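PDB 4TWJ: NAD-dependent protein deacylase 2 from Archaeoglobus fulgidus, which removes acetyl and longer acyl groups from lysine side chains at the expense of NAD, and raises the DNA affinity of the archaeal chromatin protein Alba by deacetylating it. Local coordinates for residues V20-G23 with A24-A28; I215-A218 with E219-A223. All coordinates share one frame; numbering follows the deposited sequence.

Contact 1: V20-G23 with A24-A28; sequences VFTG and AGISA. With ACT (acetate ion), chain F.
The peptide group joining Gly-23 to Ala-24 is the flat element around which this turn is built, and its N-H end and its C=O end each have a partner. The amide of Ala-24 donates to a bound acetate, with Ala-24 N to acetate OXT at 3.2 Å and an angle of 160° at the hydrogen. Gly-23 O receives the amide of Ile-26, N to O 3.3 Å. This donor does not come in flat but tilts 34° from the carbonyl plane, because the chain curls back over one face of the peptide. The acetate oxygen stands off the plane on that face too, and Gly-25 N passes over it without bonding.

Hydrophobic atoms close in on the carbonyl oxygen as well. The CG2 branch of Ile-26 meets Gly-23 O almost head-on at 3.3 Å, and the same methyl also lies 4.2 Å from CB of Thr-22. With CG1 anti to the backbone N (chi1 -155°), the longer arm of Ile-26 swings away from Gly-23; the side chain touches helix 80-90. Asn-101 gives Gly-23 O a second donor, while the hydroxyl of Thr-22 is bonded to Thr-99 and His-106. Further on, Ala-24 O accepts from both Ser-27 N and Ala-28 N, each at 3.0 Å, which tightens the curl; the hydroxyl of Ser-27 is tied to Asp-103, itself an NAD-binding residue.

The acetate, probably taken from the crystallisation liquor and also held by Ser-193, suggests that this amide can receive an anionic oxygen. A strand in the middle of a parallel sheet, running straight into a tight glycine-bearing turn that binds the dinucleotide, is the hallmark of the Rossmann fold, and the sequence GAGIS is its sirtuin form.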
ATOM      1  N   VAL A  20       6.524  -7.789   2.112  1.00 10.50           N
ATOM      2  CA  VAL A  20       6.472  -6.395   2.546  1.00 10.55           C
ATOM      3  C   VAL A  20       5.038  -5.886   2.438  1.00 10.47           C
ATOM      4  O   VAL A  20       4.351  -6.170   1.459  1.00 10.62           O
ATOM      5  CB  VAL A  20       7.431  -5.515   1.723  1.00 10.61           C
ATOM      6  CG1 VAL A  20       7.291  -4.050   2.113  1.00 10.72           C
ATOM      7  CG2 VAL A  20       8.862  -5.989   1.922  1.00 10.66           C
ATOM      8  N   PHE A  21       4.606  -5.148   3.460  1.00 10.15           N
ATOM      9  CA  PHE A  21       3.238  -4.641   3.587  1.00 10.12           C
ATOM     10  C   PHE A  21       3.345  -3.128   3.767  1.00 10.32           C
ATOM     11  O   PHE A  21       4.020  -2.666   4.692  1.00 10.25           O
ATOM     12  CB  PHE A  21       2.581  -5.305   4.800  1.00  9.97           C
ATOM     13  CG  PHE A  21       1.193  -4.815   5.119  1.00 10.05           C
ATOM     14  CD1 PHE A  21       0.080  -5.556   4.746  1.00 10.13           C
ATOM     15  CD2 PHE A  21       1.001  -3.646   5.852  1.00 10.16           C
ATOM     16  CE1 PHE A  21      -1.199  -5.130   5.073  1.00 10.22           C
ATOM     17  CE2 PHE A  21      -0.275  -3.217   6.181  1.00 10.27           C
ATOM     18  CZ  PHE A  21      -1.373  -3.961   5.788  1.00 10.26           C
ATOM     19  N   THR A  22       2.709  -2.357   2.886  1.00 10.66           N
ATOM     20  CA  THR A  22       2.852  -0.899   2.930  1.00 11.05           C
ATOM     21  C   THR A  22       1.533  -0.149   2.990  1.00 11.43           C
ATOM     22  O   THR A  22       0.511  -0.612   2.483  1.00 11.23           O
ATOM     23  CB  THR A  22       3.666  -0.373   1.729  1.00 11.12           C
ATOM     24  OG1 THR A  22       2.931  -0.570   0.513  1.00 11.44           O
ATOM     25  CG2 THR A  22       5.002  -1.096   1.640  1.00 11.14           C
ATOM     26  N   GLY A  23       1.590   1.030   3.604  1.00 12.23           N
ATOM     27  CA  GLY A  23       0.463   1.954   3.671  1.00 12.85           C
ATOM     28  C   GLY A  23       0.887   3.362   3.304  1.00 13.84           C
ATOM     29  O   GLY A  23       1.960   3.570   2.723  1.00 13.80           O
ATOM     30  N   ALA A  24       0.050   4.331   3.667  1.00 14.77           N
ATOM     31  CA  ALA A  24       0.193   5.714   3.195  1.00 16.05           C
ATOM     32  C   ALA A  24       1.483   6.412   3.625  1.00 17.22           C
ATOM     33  O   ALA A  24       1.899   7.379   2.980  1.00 17.73           O
ATOM     34  CB  ALA A  24      -1.013   6.539   3.625  1.00 16.32           C
ATOM     35  N   GLY A  25       2.110   5.935   4.699  1.00 18.15           N
ATOM     36  CA  GLY A  25       3.355   6.520   5.201  1.00 19.42           C
ATOM     37  C   GLY A  25       4.493   6.544   4.193  1.00 20.84           C
ATOM     38  O   GLY A  25       5.375   7.404   4.267  1.00 21.47           O
ATOM     39  N   ILE A  26       4.475   5.602   3.251  1.00 21.81           N
ATOM     40  CA  ILE A  26       5.499   5.513   2.205  1.00 23.25           C
ATOM     41  C   ILE A  26       5.163   6.385   0.977  1.00 24.30           C
ATOM     42  O   ILE A  26       6.040   6.688   0.162  1.00 24.27           O
ATOM     43  CB  ILE A  26       5.703   4.032   1.792  1.00 23.57           C
ATOM     44  CG1 ILE A  26       7.102   3.800   1.221  1.00 24.34           C
ATOM     45  CG2 ILE A  26       4.633   3.576   0.810  1.00 23.65           C
ATOM     46  CD1 ILE A  26       7.367   2.352   0.856  1.00 24.56           C
ATOM     47  N   SER A  27       3.897   6.786   0.852  1.00 25.76           N
ATOM     48  CA  SER A  27       3.420   7.570  -0.292  1.00 27.29           C
ATOM     49  C   SER A  27       3.320   9.071  -0.009  1.00 28.73           C
ATOM     50  O   SER A  27       3.347   9.878  -0.942  1.00 28.36           O
ATOM     51  CB  SER A  27       2.043   7.066  -0.735  1.00 27.87           C
ATOM     52  OG  SER A  27       2.115   5.740  -1.234  1.00 28.31           O
ATOM     53  N   ALA A  28       3.188   9.442   1.262  1.00 30.50           N
ATOM     54  CA  ALA A  28       2.962  10.838   1.642  1.00 32.27           C
ATOM     55  C   ALA A  28       4.268  11.557   1.980  1.00 34.03           C
ATOM     56  O   ALA A  28       5.140  10.994   2.650  1.00 34.74           O
ATOM     57  CB  ALA A  28       2.006  10.911   2.823  1.00 32.50           C
TER
HETATM   58  C   ACT F 304      -1.663   4.478   7.309  1.00 34.89           C
HETATM   59  O   ACT F 304      -1.993   3.923   8.377  1.00 35.58           O
HETATM   60  OXT ACT F 304      -1.931   3.971   6.200  1.00 35.37           O
HETATM   61  CH3 ACT F 304      -0.924   5.781   7.365  1.00 35.31           C

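Contact 2: I215-A218 with E219-A223; sequences IVNA and EPTMA
A local contact folds the end of strand 212-217 against the loop that follows it, with Asn-217 and Thr-221 meeting most closely by their side chains at the C-terminal end of the strands of the parallel sheet. The amide of Asn-217 and the side chain of Thr-221 cross at about a right angle, ND2 lying 3.3 Å from the methyl CG2. With OG1 of Thr-221 set between the backbone N and the carbonyl carbon (chi1 76°), the methyl CG2 is anti to the carbonyl carbon, a setting that presents carbon to the amide and turns OG1 towards Ile-215 and Asp-224.

The amide nitrogen of Asn-217 and the hydroxyl of Thr-221 find their partners elsewhere. A water bridges the bend: it accepts from Asn-217 ND2 at 3.2 Å and donates to Glu-219 O at 2.9 Å. Since ND2 also bonds to Ser-192 O, two partners fix the rotation of the amide. The same Glu-219 O presses on CB of Asn-217, 3.2 Å away.

Loops leaving the C-terminal ends of parallel strands form the nucleotide site of a Rossmann fold, and Asn-217, Ala-218 and Glu-219 here bind NAD; in sirtuins generally this loop lies on the adenosine side of the cofactor. Ser-192, which receives the Asn-217 amide, belongs to the same site.

Two residues earlier on the strand, Ile-215 reaches out tip to tip with Thr-221, CD1 to OG1 4.0 Å. The hydroxyl of Thr-221 is bonded to Asp-224 and takes a weak bond from Ala-223 N at 3.2 Å, with an angle of 132°. At the exposed bend, Glu-219 CG folds against Ala-218 C (3.3 Å) before the rest of the chain extends. Beyond it, Met-222 packs on the backbone of the bound peptide.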
ATOM      1  N   ILE A 215       8.664  -3.810  11.711  1.00 13.38           N
ATOM      2  CA  ILE A 215       7.871  -2.619  11.402  1.00 13.57           C
ATOM      3  C   ILE A 215       8.776  -1.396  11.274  1.00 13.99           C
ATOM      4  O   ILE A 215       9.690  -1.204  12.076  1.00 13.90           O
ATOM      5  CB  ILE A 215       6.726  -2.397  12.428  1.00 13.50           C
ATOM      6  CG1 ILE A 215       5.810  -1.252  11.989  1.00 13.50           C
ATOM      7  CG2 ILE A 215       7.259  -2.163  13.838  1.00 13.49           C
ATOM      8  CD1 ILE A 215       4.449  -1.308  12.648  1.00 13.49           C
ATOM      9  N   VAL A 216       8.523  -0.601  10.236  1.00 14.54           N
ATOM     10  CA  VAL A 216       9.236   0.643   9.982  1.00 15.24           C
ATOM     11  C   VAL A 216       8.197   1.747   9.810  1.00 15.99           C
ATOM     12  O   VAL A 216       7.392   1.703   8.880  1.00 15.95           O
ATOM     13  CB  VAL A 216      10.097   0.552   8.705  1.00 15.28           C
ATOM     14  CG1 VAL A 216      10.815   1.872   8.438  1.00 15.43           C
ATOM     15  CG2 VAL A 216      11.094  -0.593   8.810  1.00 15.31           C
ATOM     16  N   ASN A 217       8.219   2.726  10.713  1.00 16.80           N
ATOM     17  CA  ASN A 217       7.246   3.813  10.715  1.00 17.58           C
ATOM     18  C   ASN A 217       7.862   5.083  11.271  1.00 18.58           C
ATOM     19  O   ASN A 217       8.817   5.023  12.040  1.00 18.60           O
ATOM     20  CB  ASN A 217       6.039   3.453  11.586  1.00 17.74           C
ATOM     21  CG  ASN A 217       4.919   2.780  10.816  1.00 17.69           C
ATOM     22  OD1 ASN A 217       4.640   3.122   9.667  1.00 17.21           O
ATOM     23  ND2 ASN A 217       4.236   1.845  11.470  1.00 17.93           N
ATOM     24  N   ALA A 218       7.292   6.223  10.900  1.00 20.03           N
ATOM     25  CA  ALA A 218       7.697   7.506  11.476  1.00 21.50           C
ATOM     26  C   ALA A 218       7.279   7.623  12.946  1.00 22.92           C
ATOM     27  O   ALA A 218       7.940   8.311  13.729  1.00 24.08           O
ATOM     28  CB  ALA A 218       7.107   8.651  10.669  1.00 21.57           C
ATOM     29  N   GLU A 219       6.188   6.953  13.316  1.00 24.13           N
ATOM     30  CA  GLU A 219       5.643   7.030  14.673  1.00 25.82           C
ATOM     31  C   GLU A 219       5.215   5.656  15.176  1.00 25.53           C
ATOM     32  O   GLU A 219       5.077   4.724  14.383  1.00 24.24           O
ATOM     33  CB  GLU A 219       4.439   7.972  14.697  1.00 27.38           C
ATOM     34  CG  GLU A 219       4.691   9.318  14.035  1.00 28.96           C
ATOM     35  CD  GLU A 219       3.537  10.285  14.197  1.00 30.50           C
ATOM     36  OE1 GLU A 219       3.789  11.507  14.180  1.00 32.09           O
ATOM     37  OE2 GLU A 219       2.380   9.833  14.344  1.00 32.13           O
ATOM     38  N   PRO A 220       5.002   5.521  16.498  1.00 25.82           N
ATOM     39  CA  PRO A 220       4.487   4.257  17.023  1.00 25.79           C
ATOM     40  C   PRO A 220       3.064   3.947  16.558  1.00 25.61           C
ATOM     41  O   PRO A 220       2.314   4.852  16.180  1.00 26.09           O
ATOM     42  CB  PRO A 220       4.515   4.462  18.545  1.00 25.97           C
ATOM     43  CG  PRO A 220       5.498   5.554  18.773  1.00 26.05           C
ATOM     44  CD  PRO A 220       5.366   6.453  17.582  1.00 25.93           C
ATOM     45  N   THR A 221       2.722   2.664  16.568  1.00 25.47           N
ATOM     46  CA  THR A 221       1.363   2.205  16.312  1.00 25.44           C
ATOM     47  C   THR A 221       0.918   1.362  17.499  1.00 25.72           C
ATOM     48  O   THR A 221       1.745   0.887  18.279  1.00 25.48           O
ATOM     49  CB  THR A 221       1.268   1.345  15.031  1.00 25.30           C
ATOM     50  OG1 THR A 221       1.785   0.032  15.280  1.00 24.64           O
ATOM     51  CG2 THR A 221       2.038   1.983  13.887  1.00 25.43           C
ATOM     52  N   MET A 222      -0.389   1.156  17.623  1.00 26.49           N
ATOM     53  CA  MET A 222      -0.925   0.295  18.675  1.00 26.60           C
ATOM     54  C   MET A 222      -0.560  -1.178  18.461  1.00 24.45           C
ATOM     55  O   MET A 222      -0.681  -1.980  19.383  1.00 23.61           O
ATOM     56  CB  MET A 222      -2.447   0.452  18.775  1.00 28.84           C
ATOM     57  CG  MET A 222      -2.915   1.834  19.210  1.00 30.64           C
ATOM     58  SD  MET A 222      -2.616   2.194  20.954  1.00 33.58           S
ATOM     59  CE  MET A 222      -0.990   2.946  20.914  1.00 33.30           C
ATOM     60  N   ALA A 223      -0.114  -1.528  17.251  1.00 22.05           N
ATOM     61  CA  ALA A 223       0.294  -2.897  16.929  1.00 20.90           C
ATOM     62  C   ALA A 223       1.774  -3.178  17.213  1.00 19.82           C
ATOM     63  O   ALA A 223       2.213  -4.319  17.110  1.00 19.34           O
ATOM     64  CB  ALA A 223      -0.016  -3.203  15.472  1.00 20.69           C
TER
HETATM   65  O   HOH W   1       5.498   1.828  14.404  1.00 18.63           O

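In the fold
Contacts 1 and 2 apply one principle twice: each is the switch from a parallel strand to the loop after it, in a single sheet where strand 186-190 stands between strands 18-22 and 212-217. Both contribute NAD-binding residues, yet they do not touch: their centres are 12 Å apart and their nearest atoms about 6 Å. Contact 1 is close to the centre of the folded chain, mostly buried, and held by direct backbone bonds in a tight curl. Contact 2 lies further out, partly exposed, and has no direct hydrogen bond between its two segments, relying on a water and on side-chain packing. The loop of Gly-191 to Ser-193 approaches both, bonding to the acetate beside one and to Asn-217 in the other.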